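Local coordinates for ABC transporter (PDB 1JI0), which binds ATP and, as a member of the ABC transporter superfamily, probably hydrolyses it to drive uptake of branched-chain amino acids, at residues V29-N41 with N186-A199. Numbering follows the deposited sequence.
Sequences VPRGQIVTLIGAN and NQEGTTILLVEQNA
Val35 lies opposite Leu193 and Leu37 opposite Val195, and each bonds through its N and O to the residues either side of its partner: Val35 to Ile192 and Leu194, Leu37 to Leu194 and Glu196. This joins parallel strands 34-38 and 192-196, neighbours in the mixed sheet of this P-loop NTPase fold. Beta-branched valines fit extended backbone, and apolar chains fill a face buried under helix 45-52, which touches Leu37, Leu193 and Val195. Val35 CG1 lies 3.8 Å from Leu193 CD1; Leu37 runs alongside Val195. On the face of Ile34 and Ile192, Thr36 holds OG1 beside its carbonyl carbon (chi1 -173°), which brings it to Leu194 O, 2.7 Å away, from above the carbonyl plane. Leu37 N reaches the same oxygen from the opposite face, so two donors grip it.

Thr191 divides its branches: OG1 accepts from Gly32 N at 2.9 Å, nearly straight at 164°, while CG2 packs 3.5 Å from Val29 CG1. A valine here would probably leave the Gly32 amide without its acceptor. In the type II turn Pro30-Gln33, Gly32 takes positive phi (76°), easy without a CB. Here the contact loosens, and a water bridges Gly32 O and Asn186 O.

At the other end Asn41 comes no closer to exposed Gln197 than 3.8 Å, CB to NE2. Interstrand hydrogen bonds thus stop at Glu196, and the P-loop opening at Gly39 has other partners: Lys45 bonds the Gly39 carbonyl, and ATP touches Ala40 and Asn41.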
loop_
_atom_site.group_PDB
_atom_site.type_symbol
_atom_site.label_atom_id
_atom_site.label_comp_id
_atom_site.label_asym_id
_atom_site.label_seq_id
_atom_site.Cartn_x
_atom_site.Cartn_y
_atom_site.Cartn_z
ATOM N N VAL A 29 -5.536 6.464 -9.027
ATOM C CA VAL A 29 -5.792 5.113 -8.532
ATOM C C VAL A 29 -7.305 4.912 -8.650
ATOM O O VAL A 29 -8.065 5.389 -7.808
ATOM C CB VAL A 29 -5.355 4.961 -7.053
ATOM C CG1 VAL A 29 -5.493 3.513 -6.620
ATOM C CG2 VAL A 29 -3.900 5.439 -6.884
ATOM N N PRO A 30 -7.757 4.226 -9.719
ATOM C CA PRO A 30 -9.189 3.977 -9.946
ATOM C C PRO A 30 -9.804 3.033 -8.921
ATOM O O PRO A 30 -9.139 2.117 -8.425
ATOM C CB PRO A 30 -9.228 3.383 -11.363
ATOM C CG PRO A 30 -7.940 3.911 -12.009
ATOM C CD PRO A 30 -6.958 3.765 -10.869
ATOM N N ARG A 31 -11.082 3.260 -8.629
ATOM C CA ARG A 31 -11.823 2.452 -7.673
ATOM C C ARG A 31 -11.774 0.980 -8.058
ATOM O O ARG A 31 -11.964 0.636 -9.224
ATOM C CB ARG A 31 -13.285 2.923 -7.611
ATOM C CG ARG A 31 -14.206 2.073 -6.712
ATOM C CD ARG A 31 -15.521 2.801 -6.453
ATOM N NE ARG A 31 -15.262 4.108 -5.845
ATOM C CZ ARG A 31 -14.935 4.295 -4.566
ATOM N NH1 ARG A 31 -14.842 3.264 -3.742
ATOM N NH2 ARG A 31 -14.647 5.513 -4.120
ATOM N N GLY A 32 -11.508 0.124 -7.073
ATOM C CA GLY A 32 -11.469 -1.312 -7.303
ATOM C C GLY A 32 -10.237 -1.864 -7.992
ATOM O O GLY A 32 -10.173 -3.059 -8.272
ATOM N N GLN A 33 -9.252 -1.017 -8.270
ATOM C CA GLN A 33 -8.048 -1.495 -8.940
ATOM C C GLN A 33 -6.833 -1.557 -8.029
ATOM O O GLN A 33 -6.839 -1.030 -6.913
ATOM C CB GLN A 33 -7.708 -0.591 -10.135
ATOM C CG GLN A 33 -8.661 -0.704 -11.313
ATOM C CD GLN A 33 -8.209 0.132 -12.496
ATOM O OE1 GLN A 33 -7.030 0.450 -12.623
ATOM N NE2 GLN A 33 -9.142 0.483 -13.371
ATOM N N ILE A 34 -5.794 -2.226 -8.510
ATOM C CA ILE A 34 -4.532 -2.300 -7.793
ATOM C C ILE A 34 -3.595 -1.507 -8.682
ATOM O O ILE A 34 -3.385 -1.862 -9.845
ATOM C CB ILE A 34 -3.989 -3.741 -7.684
ATOM C CG1 ILE A 34 -4.811 -4.548 -6.680
ATOM C CG2 ILE A 34 -2.509 -3.701 -7.272
ATOM C CD1 ILE A 34 -4.516 -6.057 -6.723
ATOM N N VAL A 35 -3.064 -0.411 -8.160
ATOM C CA VAL A 35 -2.128 0.408 -8.915
ATOM C C VAL A 35 -0.782 0.291 -8.228
ATOM O O VAL A 35 -0.706 0.316 -7.006
ATOM C CB VAL A 35 -2.557 1.892 -8.937
ATOM C CG1 VAL A 35 -1.422 2.756 -9.491
ATOM C CG2 VAL A 35 -3.793 2.052 -9.800
ATOM N N THR A 36 0.285 0.153 -9.001
ATOM C CA THR A 36 1.582 0.037 -8.385
ATOM C C THR A 36 2.560 1.104 -8.851
ATOM O O THR A 36 2.554 1.543 -10.004
ATOM C CB THR A 36 2.194 -1.370 -8.615
ATOM O OG1 THR A 36 3.403 -1.488 -7.853
ATOM C CG2 THR A 36 2.500 -1.597 -10.100
ATOM N N LEU A 37 3.383 1.540 -7.911
ATOM C CA LEU A 37 4.407 2.529 -8.171
ATOM C C LEU A 37 5.688 1.740 -7.943
ATOM O O LEU A 37 5.920 1.225 -6.850
ATOM C CB LEU A 37 4.264 3.674 -7.171
ATOM C CG LEU A 37 5.237 4.843 -7.184
ATOM C CD1 LEU A 37 5.239 5.530 -8.552
ATOM C CD2 LEU A 37 4.813 5.820 -6.083
ATOM N N ILE A 38 6.492 1.606 -8.993
ATOM C CA ILE A 38 7.737 0.859 -8.901
ATOM C C ILE A 38 8.920 1.736 -9.270
ATOM O O ILE A 38 8.757 2.793 -9.875
ATOM C CB ILE A 38 7.716 -0.382 -9.830
ATOM C CG1 ILE A 38 7.603 0.050 -11.296
ATOM C CG2 ILE A 38 6.537 -1.283 -9.462
ATOM C CD1 ILE A 38 7.642 -1.116 -12.275
ATOM N N GLY A 39 10.112 1.291 -8.885
ATOM C CA GLY A 39 11.316 2.035 -9.183
ATOM C C GLY A 39 12.432 1.587 -8.267
ATOM O O GLY A 39 12.180 0.930 -7.255
ATOM N N ALA A 40 13.664 1.942 -8.616
ATOM C CA ALA A 40 14.824 1.563 -7.816
ATOM C C ALA A 40 14.823 2.263 -6.463
ATOM O O ALA A 40 14.103 3.242 -6.249
ATOM C CB ALA A 40 16.103 1.893 -8.572
ATOM N N ASN A 41 15.642 1.758 -5.548
ATOM C CA ASN A 41 15.734 2.335 -4.217
ATOM C C ASN A 41 16.169 3.796 -4.296
ATOM O O ASN A 41 17.155 4.129 -4.953
ATOM C CB ASN A 41 16.726 1.538 -3.376
ATOM C CG ASN A 41 16.450 1.661 -1.901
ATOM O OD1 ASN A 41 16.651 2.717 -1.302
ATOM N ND2 ASN A 41 15.965 0.578 -1.304
ATOM N N ASN A 186 -8.058 -7.349 -3.170
ATOM C CA ASN A 186 -8.612 -6.548 -4.253
ATOM C C ASN A 186 -9.854 -7.179 -4.863
ATOM O O ASN A 186 -10.757 -6.473 -5.299
ATOM C CB ASN A 186 -7.582 -6.342 -5.361
ATOM C CG ASN A 186 -8.134 -5.512 -6.512
ATOM O OD1 ASN A 186 -8.434 -4.329 -6.351
ATOM N ND2 ASN A 186 -8.288 -6.134 -7.669
ATOM N N GLN A 187 -9.886 -8.505 -4.917
ATOM C CA GLN A 187 -11.039 -9.210 -5.477
ATOM C C GLN A 187 -12.295 -8.969 -4.644
ATOM O O GLN A 187 -13.413 -9.186 -5.113
ATOM C CB GLN A 187 -10.733 -10.710 -5.590
ATOM C CG GLN A 187 -9.735 -11.022 -6.710
ATOM C CD GLN A 187 -9.238 -12.463 -6.704
ATOM O OE1 GLN A 187 -8.560 -12.896 -7.640
ATOM N NE2 GLN A 187 -9.566 -13.208 -5.648
ATOM N N GLU A 188 -12.113 -8.514 -3.408
ATOM C CA GLU A 188 -13.247 -8.210 -2.547
ATOM C C GLU A 188 -13.693 -6.766 -2.753
ATOM O O GLU A 188 -14.682 -6.330 -2.168
ATOM C CB GLU A 188 -12.898 -8.454 -1.079
ATOM C CG GLU A 188 -12.648 -9.917 -0.792
ATOM C CD GLU A 188 -13.804 -10.792 -1.240
ATOM O OE1 GLU A 188 -13.566 -11.978 -1.554
ATOM O OE2 GLU A 188 -14.952 -10.295 -1.273
ATOM N N GLY A 189 -12.958 -6.030 -3.585
ATOM C CA GLY A 189 -13.329 -4.657 -3.885
ATOM C C GLY A 189 -12.405 -3.553 -3.403
ATOM O O GLY A 189 -12.523 -2.406 -3.831
ATOM N N THR A 190 -11.474 -3.890 -2.528
ATOM C CA THR A 190 -10.556 -2.905 -1.979
ATOM C C THR A 190 -9.592 -2.286 -2.998
ATOM O O THR A 190 -8.914 -2.991 -3.738
ATOM C CB THR A 190 -9.757 -3.535 -0.831
ATOM O OG1 THR A 190 -10.674 -4.098 0.118
ATOM C CG2 THR A 190 -8.906 -2.503 -0.135
ATOM N N THR A 191 -9.543 -0.960 -3.024
ATOM C CA THR A 191 -8.659 -0.228 -3.922
ATOM C C THR A 191 -7.293 -0.196 -3.257
ATOM O O THR A 191 -7.184 0.126 -2.072
ATOM C CB THR A 191 -9.161 1.211 -4.130
ATOM O OG1 THR A 191 -10.506 1.169 -4.618
ATOM C CG2 THR A 191 -8.283 1.946 -5.131
ATOM N N ILE A 192 -6.258 -0.532 -4.015
ATOM C CA ILE A 192 -4.901 -0.590 -3.484
ATOM C C ILE A 192 -3.855 0.209 -4.251
ATOM O O ILE A 192 -3.871 0.239 -5.484
ATOM C CB ILE A 192 -4.410 -2.068 -3.447
ATOM C CG1 ILE A 192 -5.299 -2.887 -2.518
ATOM C CG2 ILE A 192 -2.940 -2.137 -3.014
ATOM C CD1 ILE A 192 -5.030 -4.385 -2.565
ATOM N N LEU A 193 -2.954 0.857 -3.511
ATOM C CA LEU A 193 -1.828 1.585 -4.096
ATOM C C LEU A 193 -0.625 0.851 -3.509
ATOM O O LEU A 193 -0.350 0.929 -2.310
ATOM C CB LEU A 193 -1.805 3.072 -3.705
ATOM C CG LEU A 193 -0.650 3.856 -4.365
ATOM C CD1 LEU A 193 -0.549 3.500 -5.826
ATOM C CD2 LEU A 193 -0.866 5.347 -4.264
ATOM N N LEU A 194 0.069 0.115 -4.369
ATOM C CA LEU A 194 1.200 -0.704 -3.976
ATOM C C LEU A 194 2.540 -0.167 -4.457
ATOM O O LEU A 194 2.751 0.010 -5.658
ATOM C CB LEU A 194 0.982 -2.119 -4.533
ATOM C CG LEU A 194 2.050 -3.201 -4.398
ATOM C CD1 LEU A 194 2.153 -3.639 -2.930
ATOM C CD2 LEU A 194 1.683 -4.389 -5.280
ATOM N N VAL A 195 3.439 0.105 -3.513
ATOM C CA VAL A 195 4.776 0.577 -3.834
ATOM C C VAL A 195 5.699 -0.631 -3.650
ATOM O O VAL A 195 5.677 -1.278 -2.605
ATOM C CB VAL A 195 5.218 1.711 -2.894
ATOM C CG1 VAL A 195 6.708 1.938 -3.037
ATOM C CG2 VAL A 195 4.462 2.992 -3.225
ATOM N N GLU A 196 6.504 -0.937 -4.661
ATOM C CA GLU A 196 7.385 -2.095 -4.585
ATOM C C GLU A 196 8.701 -1.947 -5.316
ATOM O O GLU A 196 8.827 -1.192 -6.278
ATOM C CB GLU A 196 6.668 -3.343 -5.120
ATOM C CG GLU A 196 6.015 -4.214 -4.060
ATOM C CD GLU A 196 7.032 -4.918 -3.176
ATOM O OE1 GLU A 196 8.242 -4.807 -3.459
ATOM O OE2 GLU A 196 6.626 -5.586 -2.206
ATOM N N GLN A 197 9.687 -2.680 -4.828
ATOM C CA GLN A 197 11.002 -2.705 -5.434
ATOM C C GLN A 197 10.967 -3.958 -6.308
ATOM O O GLN A 197 11.631 -4.031 -7.340
ATOM C CB GLN A 197 12.079 -2.817 -4.353
ATOM C CG GLN A 197 13.482 -3.024 -4.882
ATOM C CD GLN A 197 14.538 -2.553 -3.901
ATOM O OE1 GLN A 197 14.436 -2.794 -2.694
ATOM N NE2 GLN A 197 15.565 -1.878 -4.415
ATOM N N ASN A 198 10.169 -4.936 -5.881
ATOM C CA ASN A 198 10.001 -6.183 -6.618
ATOM C C ASN A 198 8.997 -5.876 -7.723
ATOM O O ASN A 198 7.808 -6.147 -7.590
ATOM C CB ASN A 198 9.463 -7.277 -5.689
ATOM C CG ASN A 198 9.485 -8.661 -6.331
ATOM O OD1 ASN A 198 9.536 -9.678 -5.634
ATOM N ND2 ASN A 198 9.439 -8.707 -7.657
ATOM N N ALA A 199 9.496 -5.292 -8.807
ATOM C CA ALA A 199 8.664 -4.897 -9.936
ATOM C C ALA A 199 7.907 -6.044 -10.584
ATOM O O ALA A 199 6.735 -5.898 -10.939
ATOM C CB ALA A 199 9.523 -4.167 -10.978
HETATM O O HOH W 1 -11.758 -4.816 -7.079
#